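Side-chain contacts in lasso peptide isopeptidase AtxE2 (Asticcacaulis excentricus, PDB 5TXE), which hydrolyses the isopeptide bond of the threaded lasso peptides astexin-2 and astexin-3, converting them to linear peptides: residues 133-136 with 137-141; 155-158 with 159-163; 355-358 with 359-362. The protein carries 1 engineered substitution. All coordinates share one frame; numbering follows the deposited sequence.

Contact 1 (133-136 with 137-141); sequences RWSP and SGTHL
S135 and G138 are the first and last residues of a type I beta turn that closes the hairpin of strands 133-134 and 140-147 in a four-stranded propeller blade, as expected for a prolyl oligopeptidase relative. The turn is closed by G138 N giving its hydrogen to S135 O at 2.9 Å, and G138 itself takes a positive phi (79°). Just beyond the turn, S135 N gives its hydrogen to H140 O at 2.9 Å, where strand 140-147 begins.

The S135 side chain doubles this grip on H140. Its OG is held between the backbone N and the carbonyl carbon (chi1 56°), a torsion that brings it to the returning chain, where it accepts the H140 N-H at 3.0 Å. The same oxygen shares a hydrogen bond with S137 OG at 3.3 Å. From there hydrogen bonds lead on past the turn: S137 OG to T139 OG1, and T139 OG1 to H140 ND1, each at 2.8 Å. Together these links tie the imidazole to the turn.

On the other side of the hairpin, W134 and L141 form a non-hydrogen-bonded pair and lie side by side, pointing the same way. L141 CD2 sits over one indole face in a CH-pi contact, 3.6 Å from the centroid of the five-membered ring and 17° off its normal. G138 O meets the ring edge instead, 3.5 Å from W134 CZ3.

The indole N-H is used by S62 O. W134 and L141 pack on A71 and V90 of strands 69-78 and 83-92, while R133 reaches D175 and V176, and W178 of strand 173-178 lies against S135, P136 and H140.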
loop_
_atom_site.group_PDB
_atom_site.type_symbol
_atom_site.label_atom_id
_atom_site.label_comp_id
_atom_site.label_asym_id
_atom_site.label_seq_id
_atom_site.Cartn_x
_atom_site.Cartn_y
_atom_site.Cartn_z
ATOM N N ARG A 133 6.823 19.780 -8.686
ATOM C CA ARG A 133 6.310 20.602 -9.772
ATOM C C ARG A 133 7.430 21.395 -10.363
ATOM O O ARG A 133 8.068 22.193 -9.650
ATOM C CB ARG A 133 5.259 21.537 -9.238
ATOM C CG ARG A 133 4.192 20.839 -8.386
ATOM C CD ARG A 133 3.500 19.957 -9.357
ATOM N NE ARG A 133 2.735 18.750 -9.000
ATOM C CZ ARG A 133 1.616 18.706 -8.313
ATOM N NH1 ARG A 133 1.157 19.773 -7.706
ATOM N NH2 ARG A 133 1.006 17.563 -8.156
ATOM N N TRP A 134 7.730 21.156 -11.624
ATOM C CA TRP A 134 8.753 21.956 -12.296
ATOM C C TRP A 134 8.208 23.335 -12.687
ATOM O O TRP A 134 7.092 23.455 -13.169
ATOM C CB TRP A 134 9.225 21.278 -13.537
ATOM C CG TRP A 134 9.992 20.091 -13.290
ATOM C CD1 TRP A 134 9.493 18.845 -13.093
ATOM C CD2 TRP A 134 11.428 19.950 -13.335
ATOM N NE1 TRP A 134 10.523 17.941 -12.999
ATOM C CE2 TRP A 134 11.720 18.612 -13.128
ATOM C CE3 TRP A 134 12.490 20.843 -13.490
ATOM C CZ2 TRP A 134 13.019 18.138 -13.082
ATOM C CZ3 TRP A 134 13.795 20.364 -13.446
ATOM C CH2 TRP A 134 14.040 19.030 -13.252
ATOM N N SER A 135 8.999 24.379 -12.488
ATOM C CA SER A 135 8.660 25.706 -13.038
ATOM C C SER A 135 8.738 25.595 -14.587
ATOM O O SER A 135 9.398 24.711 -15.081
ATOM C CB SER A 135 9.634 26.769 -12.558
ATOM O OG SER A 135 10.977 26.411 -12.888
ATOM N N PRO A 136 8.003 26.441 -15.332
ATOM C CA PRO A 136 7.978 26.396 -16.824
ATOM C C PRO A 136 9.360 26.538 -17.418
ATOM O O PRO A 136 9.665 25.894 -18.386
ATOM C CB PRO A 136 7.114 27.592 -17.210
ATOM C CG PRO A 136 6.219 27.824 -16.007
ATOM C CD PRO A 136 7.012 27.388 -14.784
ATOM N N SER A 137 10.215 27.337 -16.786
ATOM C CA SER A 137 11.613 27.450 -17.243
ATOM C C SER A 137 12.465 26.202 -17.011
ATOM O O SER A 137 13.595 26.096 -17.497
ATOM C CB SER A 137 12.296 28.611 -16.511
ATOM O OG SER A 137 12.382 28.361 -15.102
ATOM N N GLY A 138 11.986 25.277 -16.186
ATOM C CA GLY A 138 12.789 24.098 -15.876
ATOM C C GLY A 138 13.882 24.323 -14.843
ATOM O O GLY A 138 14.738 23.464 -14.670
ATOM N N THR A 139 13.849 25.443 -14.136
ATOM C CA THR A 139 14.963 25.755 -13.221
ATOM C C THR A 139 14.658 25.526 -11.720
ATOM O O THR A 139 15.574 25.493 -10.926
ATOM C CB THR A 139 15.427 27.232 -13.347
ATOM O OG1 THR A 139 14.319 28.088 -13.096
ATOM C CG2 THR A 139 16.023 27.537 -14.738
ATOM N N HIS A 140 13.392 25.435 -11.331
ATOM C CA HIS A 140 13.065 25.242 -9.926
ATOM C C HIS A 140 11.973 24.198 -9.779
ATOM O O HIS A 140 11.234 23.936 -10.731
ATOM C CB HIS A 140 12.569 26.525 -9.319
ATOM C CG HIS A 140 13.620 27.570 -9.249
ATOM N ND1 HIS A 140 13.922 28.395 -10.315
ATOM C CD2 HIS A 140 14.488 27.886 -8.258
ATOM C CE1 HIS A 140 14.915 29.195 -9.968
ATOM N NE2 HIS A 140 15.272 28.909 -8.725
ATOM N N LEU A 141 11.931 23.597 -8.598
ATOM C CA LEU A 141 10.930 22.692 -8.204
ATOM C C LEU A 141 10.151 23.332 -7.086
ATOM O O LEU A 141 10.701 24.054 -6.283
ATOM C CB LEU A 141 11.578 21.400 -7.713
ATOM C CG LEU A 141 12.436 20.573 -8.648
ATOM C CD1 LEU A 141 12.933 19.308 -7.956
ATOM C CD2 LEU A 141 11.616 20.168 -9.847
#

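Contact 2 (155-158 with 159-163); sequences RASV and KGEGA
S157 meets G160, E161 and G162 where strand 150-157 turns toward strand 163-167, in the hairpin that joins the last two strands of a four-stranded propeller blade. The two touching parts run 164° apart end to end, so the chain comes back almost antiparallel.

The S157 N-H points at G162 O from 3.0 Å. Its geometry is close to linear, with 172° at the hydrogen, and the donor lies nearly on the extension of the G162 carbonyl bond. S157 O is the acceptor at the other end of the residue: G160 N closes a type I beta turn from S157 to G160, but at 3.3 Å this bond is weak. G160 and G162 both have positive phi, which lets the chain complete the reversal.

The serine hydroxyl has a less certain partner. OG lies anti to the backbone N (chi1 175°), directed to the loop, and the E161 chain bends at chi2 to bring OE2 within 3.1 Å of it. The bond is weak, and because S157 OG is modelled too near another atom of E161, its position remains doubtful.

Backbone bonds also run to both flanks. R155 bonds to S164 of the returning strand, whereas A156 bonds to L141 of strand 140-147, and V158 to T139 just before that strand. Two carbonyls also receive CA-H...O contacts: R155 O lies 3.2 Å from A163 CA, and G162 O lies 3.5 Å from A156 CA. A156 and A163 form a non-hydrogen-bonded pair whose CA atoms are 4.0 Å apart, and their methyls meet directly, A156 CB to A163 CB at 3.7 Å.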
loop_
_atom_site.group_PDB
_atom_site.type_symbol
_atom_site.label_atom_id
_atom_site.label_comp_id
_atom_site.label_asym_id
_atom_site.label_seq_id
_atom_site.Cartn_x
_atom_site.Cartn_y
_atom_site.Cartn_z
ATOM N N ARG A 155 10.679 25.454 -2.319
ATOM C CA ARG A 155 11.206 25.732 -3.645
ATOM C C ARG A 155 12.656 25.387 -3.696
ATOM O O ARG A 155 13.407 25.819 -2.854
ATOM C CB ARG A 155 11.034 27.206 -3.922
ATOM C CG ARG A 155 11.629 27.657 -5.244
ATOM C CD ARG A 155 11.307 29.117 -5.369
ATOM N NE ARG A 155 11.859 29.659 -6.586
ATOM C CZ ARG A 155 13.033 30.265 -6.655
ATOM N NH1 ARG A 155 13.775 30.410 -5.555
ATOM N NH2 ARG A 155 13.468 30.721 -7.830
ATOM N N ALA A 156 13.060 24.589 -4.649
ATOM C CA ALA A 156 14.437 24.148 -4.752
ATOM C C ALA A 156 15.041 24.520 -6.126
ATOM O O ALA A 156 14.385 24.382 -7.147
ATOM C CB ALA A 156 14.536 22.647 -4.570
ATOM N N SER A 157 16.322 24.894 -6.146
ATOM C CA SER A 157 17.058 25.085 -7.400
ATOM C C SER A 157 17.516 23.753 -7.939
ATOM O O SER A 157 18.006 22.913 -7.197
ATOM C CB SER A 157 18.245 26.029 -7.190
ATOM O OG SER A 157 19.038 26.133 -8.348
ATOM N N VAL A 158 17.367 23.531 -9.242
ATOM C CA VAL A 158 17.595 22.188 -9.800
ATOM C C VAL A 158 19.040 21.778 -10.062
ATOM O O VAL A 158 19.294 20.585 -10.299
ATOM C CB VAL A 158 16.817 21.919 -11.107
ATOM C CG1 VAL A 158 15.321 22.165 -10.921
ATOM C CG2 VAL A 158 17.397 22.737 -12.262
ATOM N N LYS A 159 20.016 22.675 -9.988
ATOM C CA LYS A 159 21.396 22.154 -10.082
ATOM C C LYS A 159 22.010 21.907 -8.678
ATOM O O LYS A 159 23.175 21.499 -8.585
ATOM C CB LYS A 159 22.305 22.990 -11.014
ATOM C CG LYS A 159 22.376 22.498 -12.476
ATOM C CD LYS A 159 22.676 23.626 -13.479
ATOM C CE LYS A 159 22.041 23.345 -14.859
ATOM N NZ LYS A 159 22.663 24.112 -15.989
ATOM N N GLY A 160 21.224 22.123 -7.608
ATOM C CA GLY A 160 21.623 21.735 -6.249
ATOM C C GLY A 160 21.881 22.810 -5.241
ATOM O O GLY A 160 22.276 22.520 -4.115
ATOM N N GLU A 161 21.628 24.046 -5.615
ATOM C CA GLU A 161 22.183 25.164 -4.873
ATOM C C GLU A 161 21.416 25.468 -3.615
ATOM O O GLU A 161 21.875 26.280 -2.815
ATOM C CB GLU A 161 22.291 26.449 -5.741
ATOM C CG GLU A 161 21.593 26.492 -7.097
ATOM C CD GLU A 161 22.365 25.779 -8.197
ATOM O OE1 GLU A 161 23.403 25.174 -7.855
ATOM O OE2 GLU A 161 21.962 25.864 -9.391
ATOM N N GLY A 162 20.238 24.864 -3.453
ATOM C CA GLY A 162 19.532 24.958 -2.186
ATOM C C GLY A 162 18.033 25.087 -2.314
ATOM O O GLY A 162 17.491 25.320 -3.394
ATOM N N ALA A 163 17.376 24.971 -1.173
ATOM C CA ALA A 163 15.947 24.905 -1.119
ATOM C C ALA A 163 15.467 25.653 0.121
ATOM O O ALA A 163 16.149 25.669 1.104
ATOM C CB ALA A 163 15.535 23.437 -1.069
#

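Contact 3 (355-358 with 359-362); sequences ERQA and KRLI
Backbone hydrogen bonds join E355 to I362 and Q357 to R360, two bonds in each pair. For the outer pair, E355 N reaches I362 O at 3.0 Å and I362 N reaches E355 O at 2.8 Å. For the inner pair, Q357 N to R360 O and R360 N to Q357 O both measure 2.9 Å. R356 and L361 lie between them as a non-hydrogen-bonded pair, with the CA of R356 directed at R360 O in a CA-H...O contact.

This pattern defines a tight two-residue beta hairpin: a type II' turn from Q357 to R360, with A358 at positive phi (49°), links strands 350-357 and 360-367, the first two of a four-stranded propeller blade.

Polar side chains add a second set of bonds. R356 bends at chi3 (61°), which brings the edge of its guanidinium to the turn. NH1 meets A358 O at 2.9 Å, lying in the carbonyl plane on a lone pair, with the oxygen also in the guanidinium plane. On the opposite face of the hairpin, Q357 and R360 run side by side. R360 NH1 approaches Q357 OE1 as a hydrogen-bond donor, although the modelled 2.5 Å is very short and the exact length is doubtful; the amide and guanidinium planes are 37° apart. Further along these groups, R360 NH2 bonds to T93 O and Q357 NE2 weakly to G67 O. Elsewhere on this face, E355 OE1 takes the L63 N-H.

Apolar contacts occur on both faces. L361 CD1 lies 4.0 Å from R356 CB, on the face where R356 also touches Y317. On the Q357 face, I362 CD1 comes alongside Q357 CB at 4.0 Å, and I362 packs on T376 of strand 373-378.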
loop_
_atom_site.group_PDB
_atom_site.type_symbol
_atom_site.label_atom_id
_atom_site.label_comp_id
_atom_site.label_asym_id
_atom_site.label_seq_id
_atom_site.Cartn_x
_atom_site.Cartn_y
_atom_site.Cartn_z
ATOM N N GLU A 355 6.080 8.360 -17.104
ATOM C CA GLU A 355 5.820 9.541 -17.929
ATOM C C GLU A 355 6.672 9.482 -19.217
ATOM O O GLU A 355 7.809 8.907 -19.230
ATOM C CB GLU A 355 6.155 10.811 -17.161
ATOM C CG GLU A 355 5.159 11.123 -16.033
ATOM C CD GLU A 355 5.351 12.532 -15.448
ATOM O OE1 GLU A 355 6.343 13.221 -15.785
ATOM O OE2 GLU A 355 4.522 12.955 -14.621
ATOM N N ARG A 356 6.134 10.039 -20.314
ATOM C CA ARG A 356 6.806 9.890 -21.629
ATOM C C ARG A 356 7.660 11.086 -21.982
ATOM O O ARG A 356 7.255 12.219 -21.787
ATOM C CB ARG A 356 5.765 9.659 -22.713
ATOM C CG ARG A 356 6.311 9.310 -24.100
ATOM C CD ARG A 356 5.196 9.028 -25.113
ATOM N NE ARG A 356 4.327 10.178 -25.308
ATOM C CZ ARG A 356 4.668 11.254 -26.005
ATOM N NH1 ARG A 356 5.825 11.309 -26.687
ATOM N NH2 ARG A 356 3.829 12.259 -26.068
ATOM N N GLN A 357 8.860 10.798 -22.459
ATOM C CA GLN A 357 9.722 11.761 -23.162
ATOM C C GLN A 357 10.039 11.178 -24.559
ATOM O O GLN A 357 10.818 10.212 -24.680
ATOM C CB GLN A 357 11.063 11.958 -22.427
ATOM C CG GLN A 357 12.149 12.695 -23.243
ATOM C CD GLN A 357 13.513 12.032 -23.137
ATOM O OE1 GLN A 357 13.681 10.867 -23.514
ATOM N NE2 GLN A 357 14.500 12.762 -22.638
ATOM N N ALA A 358 9.509 11.832 -25.586
ATOM C CA ALA A 358 9.644 11.386 -26.968
ATOM C C ALA A 358 9.293 9.903 -27.108
ATOM O O ALA A 358 8.140 9.538 -26.868
ATOM C CB ALA A 358 11.047 11.680 -27.486
ATOM N N LYS A 359 10.284 9.054 -27.412
ATOM C CA LYS A 359 10.081 7.620 -27.564
ATOM C C LYS A 359 10.658 6.753 -26.414
ATOM O O LYS A 359 10.935 5.543 -26.562
ATOM C CB LYS A 359 10.599 7.203 -28.932
ATOM C CG LYS A 359 9.531 7.433 -29.980
ATOM C CD LYS A 359 10.056 7.141 -31.361
ATOM C CE LYS A 359 9.118 7.800 -32.361
ATOM N NZ LYS A 359 9.637 7.734 -33.745
ATOM N N ARG A 360 10.791 7.380 -25.246
ATOM C CA ARG A 360 11.002 6.629 -24.007
ATOM C C ARG A 360 9.921 6.913 -22.950
ATOM O O ARG A 360 9.312 7.981 -22.873
ATOM C CB ARG A 360 12.437 6.754 -23.453
ATOM C CG ARG A 360 13.212 7.960 -23.921
ATOM C CD ARG A 360 14.627 7.590 -24.351
ATOM N NE ARG A 360 15.549 7.383 -23.229
ATOM C CZ ARG A 360 15.992 8.353 -22.423
ATOM N NH1 ARG A 360 15.604 9.625 -22.553
ATOM N NH2 ARG A 360 16.836 8.033 -21.453
ATOM N N LEU A 361 9.695 5.894 -22.146
ATOM C CA LEU A 361 8.948 5.999 -20.931
ATOM C C LEU A 361 9.996 6.031 -19.805
ATOM O O LEU A 361 10.926 5.238 -19.799
ATOM C CB LEU A 361 8.074 4.753 -20.819
ATOM C CG LEU A 361 6.662 4.898 -20.324
ATOM C CD1 LEU A 361 5.950 6.092 -20.952
ATOM C CD2 LEU A 361 5.912 3.618 -20.621
ATOM N N ILE A 362 9.850 6.966 -18.890
ATOM C CA ILE A 362 10.606 6.930 -17.649
ATOM C C ILE A 362 9.684 6.486 -16.531
ATOM O O ILE A 362 8.664 7.141 -16.280
ATOM C CB ILE A 362 11.170 8.307 -17.333
ATOM C CG1 ILE A 362 12.265 8.596 -18.373
ATOM C CG2 ILE A 362 11.922 8.309 -16.017
ATOM C CD1 ILE A 362 11.860 9.305 -19.611
#

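Contacts 1 and 2 belong to one four-stranded sheet and touch through neighbouring strands 140-147 and 150-157: L141 O and A156 N probably bond at 2.9 Å, and W134 CZ3 packs on V158 CG1 at 3.5 Å. Contact 3 turns a hairpin in a different sheet, its centre about 18 Å from that of contact 1 and about 24 Å from that of contact 2. Contacts 1 and 3 are partly buried, whereas contact 2 lies at the surface. Their chemistry also differs: hydroxyls and an indole face in contact 1, mainly backbone bonds beside two alanine methyls in contact 2, and in contact 3 four backbone bonds joined by an arginine-glutamine pair and an arginine-carbonyl bond.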